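PDB 5E3E: CdiI immunity protein from Yersinia kristensenii ATCC 33638, which binds the CdiA-CT toxin of its own strain, a member of the RNase A superfamily, and probably protects the cell by blocking its nuclease activity. Local coordinates for residues A[85-88]-A[89-93]; A[26-29]-A[30-33]; A[65-69]-A[70-74]; A[75-79]-A[80-84]. All blocks are in the same frame, centred on the assembly; numbering follows the deposited sequence.

Contact 1 (A[85-88]-A[89-93]); sequences SSEE and WLKHI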
loop_
_atom_site.group_PDB
_atom_site.type_symbol
_atom_site.label_atom_id
_atom_site.label_comp_id
_atom_site.label_asym_id
_atom_site.label_seq_id
_atom_site.Cartn_x
_atom_site.Cartn_y
_atom_site.Cartn_z
ATOM N N SER A 85 -13.078 13.188 9.160
ATOM C CA SER A 85 -13.103 13.528 7.732
ATOM C C SER A 85 -11.752 13.249 7.118
ATOM O O SER A 85 -10.721 13.202 7.810
ATOM C CB SER A 85 -13.487 15.003 7.485
ATOM O OG SER A 85 -12.398 15.873 7.843
ATOM N N SER A 86 -11.744 13.129 5.801
ATOM C CA SER A 86 -10.521 12.948 5.041
ATOM C C SER A 86 -9.640 14.211 5.116
ATOM O O SER A 86 -8.420 14.109 5.233
ATOM C CB SER A 86 -10.836 12.558 3.603
ATOM O OG SER A 86 -11.595 11.347 3.555
ATOM N N GLU A 87 -10.248 15.392 5.070
ATOM C CA GLU A 87 -9.494 16.643 5.299
ATOM C C GLU A 87 -8.737 16.605 6.604
ATOM O O GLU A 87 -7.585 16.991 6.676
ATOM C CB GLU A 87 -10.449 17.841 5.335
ATOM C CG GLU A 87 -9.789 19.185 5.619
ATOM C CD GLU A 87 -10.771 20.336 5.704
ATOM O OE1 GLU A 87 -10.343 21.431 6.125
ATOM O OE2 GLU A 87 -11.950 20.176 5.323
ATOM N N GLU A 88 -9.398 16.207 7.672
ATOM C CA GLU A 88 -8.722 16.236 8.977
ATOM C C GLU A 88 -7.538 15.240 9.016
ATOM O O GLU A 88 -6.498 15.525 9.593
ATOM C CB GLU A 88 -9.694 16.027 10.123
ATOM C CG GLU A 88 -10.709 17.158 10.298
ATOM C CD GLU A 88 -10.113 18.557 10.331
ATOM O OE1 GLU A 88 -9.070 18.749 10.981
ATOM O OE2 GLU A 88 -10.681 19.498 9.699
ATOM N N TRP A 89 -7.685 14.074 8.415
ATOM C CA TRP A 89 -6.593 13.108 8.421
ATOM C C TRP A 89 -5.438 13.667 7.597
ATOM O O TRP A 89 -4.290 13.575 8.018
ATOM C CB TRP A 89 -6.995 11.737 7.886
ATOM C CG TRP A 89 -5.893 10.758 8.069
ATOM C CD1 TRP A 89 -5.190 10.545 9.230
ATOM C CD2 TRP A 89 -5.290 9.919 7.083
ATOM N NE1 TRP A 89 -4.209 9.609 9.031
ATOM C CE2 TRP A 89 -4.259 9.200 7.721
ATOM C CE3 TRP A 89 -5.566 9.653 5.737
ATOM C CZ2 TRP A 89 -3.488 8.262 7.058
ATOM C CZ3 TRP A 89 -4.790 8.738 5.085
ATOM C CH2 TRP A 89 -3.780 8.044 5.734
ATOM N N LEU A 90 -5.722 14.250 6.420
ATOM C CA LEU A 90 -4.620 14.804 5.618
ATOM C C LEU A 90 -3.887 15.937 6.372
ATOM O O LEU A 90 -2.668 16.059 6.244
ATOM C CB LEU A 90 -5.096 15.321 4.265
ATOM C CG LEU A 90 -5.565 14.285 3.241
ATOM C CD1 LEU A 90 -6.024 14.948 1.954
ATOM C CD2 LEU A 90 -4.515 13.278 2.926
ATOM N N LYS A 91 -4.626 16.797 7.062
ATOM C CA LYS A 91 -4.012 17.884 7.837
ATOM C C LYS A 91 -3.119 17.305 8.936
ATOM O O LYS A 91 -1.994 17.838 9.207
ATOM C CB LYS A 91 -5.076 18.797 8.450
ATOM C CG LYS A 91 -5.763 19.692 7.418
ATOM C CD LYS A 91 -6.705 20.670 8.114
ATOM C CE LYS A 91 -7.260 21.691 7.124
ATOM N NZ LYS A 91 -8.146 22.739 7.732
ATOM N N HIS A 92 -3.590 16.206 9.527
ATOM C CA HIS A 92 -2.776 15.466 10.520
ATOM C C HIS A 92 -1.464 14.890 9.921
ATOM O O HIS A 92 -0.376 15.010 10.540
ATOM C CB HIS A 92 -3.618 14.355 11.145
ATOM C CG HIS A 92 -2.841 13.442 12.029
ATOM N ND1 HIS A 92 -2.418 13.799 13.290
ATOM C CD2 HIS A 92 -2.394 12.190 11.821
ATOM C CE1 HIS A 92 -1.761 12.788 13.836
ATOM N NE2 HIS A 92 -1.769 11.783 12.980
ATOM N N ILE A 93 -1.534 14.260 8.753
ATOM C CA ILE A 93 -0.319 13.718 8.095
ATOM C C ILE A 93 0.656 14.871 7.888
ATOM O O ILE A 93 1.814 14.780 8.236
ATOM C CB ILE A 93 -0.623 13.077 6.747
ATOM C CG1 ILE A 93 -1.464 11.805 6.920
ATOM C CG2 ILE A 93 0.669 12.791 5.957
ATOM C CD1 ILE A 93 -1.952 11.290 5.588
#
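K91 lays its aliphatic chain alongside the side chain of E87, one helical turn earlier, both pointing the same way. Its CE packs 3.9 Å from E87 CG, and the ammonium group closes the pair with a salt bridge, K91 NZ to E87 OE1, 3.0 Å. The oxygen offers its anti lone pair, the one turned away from OE2. E87 reaches this position because CG stands opposite the backbone N (chi1 178°) and the chain stays extended beyond it; long, flexible, oppositely charged residues suit an i to i+4 pair on a helix surface. E88 crosses K91 more loosely, with its OE2 4.6 Å from K91 NZ. S85 is the N-cap: its short side chain turns back so that OG accepts from E88 N at 3.0 Å, occupying an amide of the first turn. Regular helical bonds follow, such as L90 N to S86 O at 3.0 Å. On the inner side W89 takes I93 CD1 over one face of its indole, while its ring stacks on Y79. S86 OG bonds to Y79 OH, L90 packs against I52 and L56 of helix 42-56, and S86 also touches helix 62-72, so helix 86-96 packs against both helices.

Contact 2 (A[26-29]-A[30-33]); sequences FGNA and DETL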
loop_
_atom_site.group_PDB
_atom_site.type_symbol
_atom_site.label_atom_id
_atom_site.label_comp_id
_atom_site.label_asym_id
_atom_site.label_seq_id
_atom_site.Cartn_x
_atom_site.Cartn_y
_atom_site.Cartn_z
ATOM N N PHE A 26 5.344 -1.444 10.889
ATOM C CA PHE A 26 5.690 -0.149 11.466
ATOM C C PHE A 26 5.023 0.149 12.801
ATOM O O PHE A 26 5.609 0.797 13.675
ATOM C CB PHE A 26 5.319 0.964 10.476
ATOM C CG PHE A 26 5.876 0.773 9.092
ATOM C CD1 PHE A 26 7.248 0.778 8.871
ATOM C CD2 PHE A 26 5.033 0.599 8.008
ATOM C CE1 PHE A 26 7.767 0.667 7.583
ATOM C CE2 PHE A 26 5.531 0.464 6.732
ATOM C CZ PHE A 26 6.902 0.497 6.505
ATOM N N GLY A 27 3.784 -0.263 12.938
ATOM C CA GLY A 27 3.010 0.001 14.134
ATOM C C GLY A 27 1.764 0.758 13.805
ATOM O O GLY A 27 1.185 0.568 12.720
ATOM N N ASN A 28 1.329 1.611 14.724
ATOM C CA ASN A 28 0.096 2.356 14.519
ATOM C C ASN A 28 0.265 3.403 13.405
ATOM O O ASN A 28 1.347 3.509 12.832
ATOM C CB ASN A 28 -0.454 2.950 15.824
ATOM C CG ASN A 28 0.333 4.145 16.326
ATOM O OD1 ASN A 28 1.167 4.704 15.637
ATOM N ND2 ASN A 28 0.051 4.548 17.564
ATOM N N ALA A 29 -0.801 4.119 13.032
ATOM C CA ALA A 29 -0.718 5.002 11.876
ATOM C C ALA A 29 0.357 6.100 12.084
ATOM O O ALA A 29 1.086 6.452 11.165
ATOM C CB ALA A 29 -2.083 5.611 11.531
ATOM N N ASP A 30 0.495 6.611 13.291
ATOM C CA ASP A 30 1.481 7.657 13.498
ATOM C C ASP A 30 2.903 7.083 13.533
ATOM O O ASP A 30 3.852 7.752 13.113
ATOM C CB ASP A 30 1.132 8.463 14.749
ATOM C CG ASP A 30 0.017 9.447 14.501
ATOM O OD1 ASP A 30 -0.366 9.667 13.310
ATOM O OD2 ASP A 30 -0.452 10.048 15.493
ATOM N N GLU A 31 3.050 5.843 13.974
ATOM C CA GLU A 31 4.376 5.199 13.937
ATOM C C GLU A 31 4.749 4.905 12.485
ATOM O O GLU A 31 5.897 4.995 12.126
ATOM C CB GLU A 31 4.375 3.923 14.794
ATOM C CG GLU A 31 4.393 4.277 16.293
ATOM C CD GLU A 31 3.931 3.167 17.219
ATOM O OE1 GLU A 31 3.222 2.223 16.776
ATOM O OE2 GLU A 31 4.260 3.244 18.451
ATOM N N THR A 32 3.751 4.609 11.663
ATOM C CA THR A 32 3.961 4.460 10.216
ATOM C C THR A 32 4.465 5.783 9.572
ATOM O O THR A 32 5.458 5.804 8.832
ATOM C CB THR A 32 2.701 3.907 9.544
ATOM O OG1 THR A 32 2.405 2.623 10.122
ATOM C CG2 THR A 32 2.901 3.772 8.023
ATOM N N LEU A 33 3.782 6.878 9.880
ATOM C CA LEU A 33 4.222 8.205 9.434
ATOM C C LEU A 33 5.610 8.526 9.911
ATOM O O LEU A 33 6.395 9.058 9.154
ATOM C CB LEU A 33 3.235 9.296 9.902
ATOM C CG LEU A 33 1.825 9.215 9.328
ATOM C CD1 LEU A 33 0.871 10.230 9.953
ATOM C CD2 LEU A 33 1.846 9.318 7.819
#
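The amide of N28 and the carboxylate of E31 meet with their planes 34° apart; the ring of F26 meets T32 CG2 obliquely at CD2, 3.8 Å away, and also meets the ring of Y17 at a shallow angle. N28 and E31 form a capping box. N28 OD1 accepts from E31 N at 2.8 Å, the donor almost in line with the C=O bond, and E31 OE1 accepts in return from N28 N at 2.9 Å, on its anti side and slightly out of the carboxylate plane. With chi1 of N28 at 74°, CG lies between the backbone N and the carbonyl carbon, which folds the short amide back over the first turn. Asparagine suits an N-cap because its oxygen can replace the missing helical acceptor. N28 O is gripped twice by T32, from N at 2.9 Å and from OG1 at 3.0 Å, the hydroxyl coming from above the carbonyl plane. G27 has a positive phi (122°), a conformation open to glycine because it carries no CB. The turn joins helix 22-25 to helix 29-39; D30 OD1 is hydrogen-bonded to H92 NE2 and L33 packs on I93 of helix 86-96, while F26 touches Y63 of the toxin chain.

Contact 3 (A[65-69]-A[70-74]); sequences LQDIL and LNKLD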
loop_
_atom_site.group_PDB
_atom_site.type_symbol
_atom_site.label_atom_id
_atom_site.label_comp_id
_atom_site.label_asym_id
_atom_site.label_seq_id
_atom_site.Cartn_x
_atom_site.Cartn_y
_atom_site.Cartn_z
ATOM N N LEU A 65 -13.302 12.915 -1.542
ATOM C CA LEU A 65 -11.934 12.846 -1.046
ATOM C C LEU A 65 -11.676 11.486 -0.459
ATOM O O LEU A 65 -10.596 10.926 -0.666
ATOM C CB LEU A 65 -11.624 13.956 -0.047
ATOM C CG LEU A 65 -10.177 14.052 0.429
ATOM C CD1 LEU A 65 -9.192 14.063 -0.735
ATOM C CD2 LEU A 65 -10.073 15.303 1.304
ATOM N N GLN A 66 -12.658 10.897 0.219
ATOM C CA GLN A 66 -12.431 9.553 0.777
ATOM C C GLN A 66 -12.261 8.515 -0.311
ATOM O O GLN A 66 -11.448 7.630 -0.194
ATOM C CB GLN A 66 -13.560 9.122 1.735
ATOM C CG GLN A 66 -13.321 7.816 2.472
ATOM C CD GLN A 66 -14.479 7.454 3.390
ATOM O OE1 GLN A 66 -14.808 8.174 4.363
ATOM N NE2 GLN A 66 -15.103 6.336 3.094
ATOM N N ASP A 67 -13.023 8.619 -1.381
ATOM C CA ASP A 67 -12.860 7.683 -2.501
ATOM C C ASP A 67 -11.471 7.826 -3.117
ATOM O O ASP A 67 -10.828 6.838 -3.438
ATOM C CB ASP A 67 -13.911 7.988 -3.572
ATOM C CG ASP A 67 -13.945 6.977 -4.654
ATOM O OD1 ASP A 67 -13.919 5.780 -4.344
ATOM O OD2 ASP A 67 -14.095 7.387 -5.833
ATOM N N ILE A 68 -10.972 9.054 -3.200
ATOM C CA ILE A 68 -9.640 9.274 -3.729
ATOM C C ILE A 68 -8.578 8.590 -2.853
ATOM O O ILE A 68 -7.711 7.872 -3.360
ATOM C CB ILE A 68 -9.346 10.788 -3.845
ATOM C CG1 ILE A 68 -10.145 11.378 -5.049
ATOM C CG2 ILE A 68 -7.876 11.062 -4.041
ATOM C CD1 ILE A 68 -10.405 12.855 -4.970
ATOM N N LEU A 69 -8.634 8.849 -1.560
ATOM C CA LEU A 69 -7.591 8.311 -0.646
ATOM C C LEU A 69 -7.645 6.799 -0.484
ATOM O O LEU A 69 -6.616 6.126 -0.594
ATOM C CB LEU A 69 -7.626 8.988 0.716
ATOM C CG LEU A 69 -7.502 10.512 0.713
ATOM C CD1 LEU A 69 -7.556 11.038 2.139
ATOM C CD2 LEU A 69 -6.218 10.981 0.063
ATOM N N LEU A 70 -8.835 6.277 -0.216
ATOM C CA LEU A 70 -9.033 4.851 0.032
ATOM C C LEU A 70 -9.049 3.976 -1.200
ATOM O O LEU A 70 -8.490 2.893 -1.162
ATOM C CB LEU A 70 -10.309 4.631 0.858
ATOM C CG LEU A 70 -10.283 5.078 2.309
ATOM C CD1 LEU A 70 -11.606 4.741 2.962
ATOM C CD2 LEU A 70 -9.153 4.464 3.141
ATOM N N ASN A 71 -9.710 4.400 -2.271
ATOM C CA ASN A 71 -9.896 3.557 -3.436
ATOM C C ASN A 71 -9.008 3.854 -4.624
ATOM O O ASN A 71 -8.452 2.931 -5.207
ATOM C CB ASN A 71 -11.357 3.579 -3.839
ATOM C CG ASN A 71 -12.252 3.142 -2.696
ATOM O OD1 ASN A 71 -11.927 2.183 -1.983
ATOM N ND2 ASN A 71 -13.317 3.902 -2.436
ATOM N N LYS A 72 -8.794 5.125 -4.940
ATOM C CA LYS A 72 -7.982 5.464 -6.107
ATOM C C LYS A 72 -6.504 5.414 -5.759
ATOM O O LYS A 72 -5.752 4.661 -6.367
ATOM C CB LYS A 72 -8.388 6.827 -6.663
ATOM C CG LYS A 72 -9.857 6.868 -7.049
ATOM C CD LYS A 72 -10.273 8.150 -7.748
ATOM C CE LYS A 72 -11.688 8.051 -8.280
ATOM N NZ LYS A 72 -12.371 9.376 -8.261
ATOM N N LEU A 73 -6.104 6.154 -4.739
ATOM C CA LEU A 73 -4.709 6.038 -4.231
ATOM C C LEU A 73 -4.469 4.738 -3.435
ATOM O O LEU A 73 -3.344 4.321 -3.257
ATOM C CB LEU A 73 -4.331 7.270 -3.407
ATOM C CG LEU A 73 -4.401 8.614 -4.136
ATOM C CD1 LEU A 73 -4.141 9.762 -3.191
ATOM C CD2 LEU A 73 -3.396 8.716 -5.271
ATOM N N ASP A 74 -5.563 4.099 -2.999
ATOM C CA ASP A 74 -5.573 2.745 -2.460
ATOM C C ASP A 74 -4.884 2.579 -1.113
ATOM O O ASP A 74 -4.197 1.554 -0.904
ATOM C CB ASP A 74 -5.000 1.733 -3.433
ATOM C CG ASP A 74 -5.507 0.300 -3.143
ATOM O OD1 ASP A 74 -6.665 0.144 -2.649
ATOM O OD2 ASP A 74 -4.745 -0.687 -3.392
HETATM O O HOH W 1 -14.876 5.442 -0.057
#
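I68 and L73 lie side by side on the closely packed flank of this helix end, I68 CG2 meeting L73 CD1 at 4.0 Å. L69 crosses the same leucine, its CD2 also 4.0 Å from L73 CD1. Branched aliphatic residues fit here because L73 is buried, and it reaches on to L10 and L14 of helix 8-17. Q66 uses its methylene part in a similar way, with CG 3.6 Å from L70 CD1, leaving its amide to reach toward the polar side.

The other flank is polar and more exposed, its bonds ranging from one short and straight to one long. D67 turns its carboxylate toward the C-terminal turn, CG opposite the backbone N (chi1 -172°), and divides its two oxygens between two partners. OD1 accepts from N71 ND2 at 2.7 Å through its anti lone pair; the N-H...O angle is nearly straight (169°) and OD1 lies close to the amide plane, although the carboxylate and amide planes are 60° apart. OD2 makes a longer salt bridge, 3.6 Å to K72 NZ. A water accepts from Q66 NE2 and, weakly, from N71 ND2, linking the two amides.

The backbone widens beneath these side chains. D67 O accepts from both N71 N and K72 N, the second at 3.1 Å, and L73 N reaches back five residues to I68 O at 2.7 Å, nearly straight. D74 then leaves with positive phi and forms salt bridges to K26 and R92 of the toxin chain. Such i to i+5 bonds are the signature of a pi-type turn, here at the C-terminal end of helix 62-72, bringing an acidic residue to the toxin interface.

Contact 4 (A[75-79]-A[80-84]); sequences CSYYY and PNEWS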
loop_
_atom_site.group_PDB
_atom_site.type_symbol
_atom_site.label_atom_id
_atom_site.label_comp_id
_atom_site.label_asym_id
_atom_site.label_seq_id
_atom_site.Cartn_x
_atom_site.Cartn_y
_atom_site.Cartn_z
ATOM N N CYS A 75 -5.090 3.545 -0.217
ATOM C CA CYS A 75 -4.651 3.436 1.188
ATOM C C CYS A 75 -5.292 2.206 1.857
ATOM O O CYS A 75 -6.498 2.014 1.726
ATOM C CB CYS A 75 -5.093 4.678 1.952
ATOM S SG CYS A 75 -4.520 4.748 3.666
ATOM N N SER A 76 -4.509 1.392 2.585
ATOM C CA SER A 76 -5.092 0.202 3.304
ATOM C C SER A 76 -5.589 0.547 4.704
ATOM O O SER A 76 -6.424 -0.170 5.255
ATOM C CB SER A 76 -4.062 -0.931 3.445
ATOM O OG SER A 76 -3.665 -1.403 2.175
ATOM N N TYR A 77 -5.113 1.650 5.284
ATOM C CA TYR A 77 -5.529 2.075 6.612
ATOM C C TYR A 77 -6.874 2.780 6.577
ATOM O O TYR A 77 -7.059 3.749 5.808
ATOM C CB TYR A 77 -4.459 2.984 7.208
ATOM C CG TYR A 77 -4.883 3.745 8.439
ATOM C CD1 TYR A 77 -5.516 3.086 9.507
ATOM C CD2 TYR A 77 -4.642 5.115 8.554
ATOM C CE1 TYR A 77 -5.894 3.782 10.655
ATOM C CE2 TYR A 77 -5.026 5.806 9.687
ATOM C CZ TYR A 77 -5.635 5.148 10.725
ATOM O OH TYR A 77 -5.986 5.879 11.870
ATOM N N TYR A 78 -7.852 2.224 7.315
ATOM C CA TYR A 78 -9.205 2.786 7.340
ATOM C C TYR A 78 -9.251 3.943 8.364
ATOM O O TYR A 78 -9.803 3.831 9.483
ATOM C CB TYR A 78 -10.234 1.708 7.652
ATOM C CG TYR A 78 -11.627 2.190 7.433
ATOM C CD1 TYR A 78 -12.064 2.442 6.155
ATOM C CD2 TYR A 78 -12.483 2.469 8.510
ATOM C CE1 TYR A 78 -13.344 2.909 5.922
ATOM C CE2 TYR A 78 -13.762 2.980 8.291
ATOM C CZ TYR A 78 -14.186 3.155 6.978
ATOM O OH TYR A 78 -15.430 3.643 6.677
ATOM N N TYR A 79 -8.639 5.054 7.972
ATOM C CA TYR A 79 -8.557 6.261 8.807
ATOM C C TYR A 79 -9.913 6.817 9.282
ATOM O O TYR A 79 -9.959 7.429 10.353
ATOM C CB TYR A 79 -7.710 7.353 8.113
ATOM C CG TYR A 79 -8.341 7.851 6.846
ATOM C CD1 TYR A 79 -9.325 8.847 6.857
ATOM C CD2 TYR A 79 -7.982 7.289 5.637
ATOM C CE1 TYR A 79 -9.967 9.243 5.665
ATOM C CE2 TYR A 79 -8.611 7.666 4.450
ATOM C CZ TYR A 79 -9.588 8.662 4.472
ATOM O OH TYR A 79 -10.204 9.078 3.282
ATOM N N PRO A 80 -11.043 6.551 8.555
ATOM C CA PRO A 80 -12.295 7.123 9.108
ATOM C C PRO A 80 -12.657 6.593 10.514
ATOM O O PRO A 80 -13.449 7.218 11.223
ATOM C CB PRO A 80 -13.344 6.750 8.050
ATOM C CG PRO A 80 -12.569 6.703 6.803
ATOM C CD PRO A 80 -11.305 6.008 7.211
ATOM N N ASN A 81 -12.050 5.506 10.966
ATOM C CA ASN A 81 -12.373 5.049 12.321
ATOM C C ASN A 81 -11.697 5.874 13.384
ATOM O O ASN A 81 -12.133 5.840 14.538
ATOM C CB ASN A 81 -12.197 3.535 12.463
ATOM C CG ASN A 81 -13.450 2.768 11.983
ATOM O OD1 ASN A 81 -14.564 3.329 11.886
ATOM N ND2 ASN A 81 -13.283 1.498 11.687
ATOM N N GLU A 82 -10.673 6.638 13.010
ATOM C CA GLU A 82 -10.001 7.563 13.920
ATOM C C GLU A 82 -10.228 9.032 13.595
ATOM O O GLU A 82 -9.830 9.871 14.389
ATOM C CB GLU A 82 -8.504 7.305 13.933
ATOM C CG GLU A 82 -8.109 6.164 14.862
ATOM C CD GLU A 82 -8.501 4.826 14.337
ATOM O OE1 GLU A 82 -9.470 4.239 14.848
ATOM O OE2 GLU A 82 -7.855 4.358 13.397
ATOM N N TRP A 83 -10.789 9.355 12.412
ATOM C CA TRP A 83 -10.809 10.736 11.914
ATOM C C TRP A 83 -12.169 11.065 11.343
ATOM O O TRP A 83 -12.725 10.269 10.615
ATOM C CB TRP A 83 -9.723 10.980 10.845
ATOM C CG TRP A 83 -8.360 10.870 11.463
ATOM C CD1 TRP A 83 -7.599 9.755 11.567
ATOM C CD2 TRP A 83 -7.697 11.889 12.204
ATOM N NE1 TRP A 83 -6.451 10.025 12.331
ATOM C CE2 TRP A 83 -6.491 11.339 12.699
ATOM C CE3 TRP A 83 -7.999 13.228 12.496
ATOM C CZ2 TRP A 83 -5.588 12.090 13.448
ATOM C CZ3 TRP A 83 -7.094 13.965 13.234
ATOM C CH2 TRP A 83 -5.926 13.389 13.721
ATOM N N SER A 84 -12.678 12.250 11.679
ATOM C CA SER A 84 -14.046 12.660 11.325
ATOM C C SER A 84 -14.187 12.926 9.840
ATOM O O SER A 84 -15.308 12.917 9.342
ATOM C CB SER A 84 -14.481 13.947 12.059
ATOM O OG SER A 84 -13.686 15.087 11.660
HETATM O O HOH W 2 -4.478 8.108 12.925
#
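P80 is sandwiched between two tyrosine rings, its CD lying over a face of each. The atom stands 3.7 Å from the centroid of the Y78 ring, only 6° off the ring normal, and 3.6 Å from that of Y79, both CH-pi contacts. Proline suits the place because its CD carries C-H bonds polarised by the adjacent nitrogen. Y79 gains its position with chi1 at 65°, which swings the ring over the following prolyl ring. Outward, N81 comes to the edge of the Y78 ring, its ND2 3.4 Å from CD2 and its amide steeply inclined to the ring. Backbone bonds hold a short 3-10 turn: N81 N to Y78 O, and E82 N to Y79 O at 2.9 Å. At the polar edge Y77 OH donates to the anti lone pair of E82 OE2 at 2.9 Å, with ring and carboxylate nearly coplanar. A water donates to Y77 OH and accepts from W83 NE1 at 2.8 Å, joining the phenol to the indole edge. The loop bridges helices 62-72 and 86-96: Y79 packs on Q66, L69 and L70 of the first, W83 meets W89 and H92 of the second, and Y78 and N81 touch R80 of the toxin chain.

In the fold
From the N terminus the four contacts follow in series, none nested in another. Contact 2 comes first, turning the chain from helix 22-25 into helix 29-39. Contact 3 ends helix 62-72, and contact 4 continues directly from it, L69 O bonding to C75 N as the chain leaves the helix. Contact 1 then begins helix 86-96. Contact 4 touches all three others: its aromatic residues meet contact 1, while Y77 touches A29 of contact 2. Contacts 1 and 2 also meet, and contacts 1 and 3 pack helix 86-96 against helix 62-72. Contacts 2 and 3 lie on opposite sides of the chain's centre, about 11 Å apart at their nearest atoms.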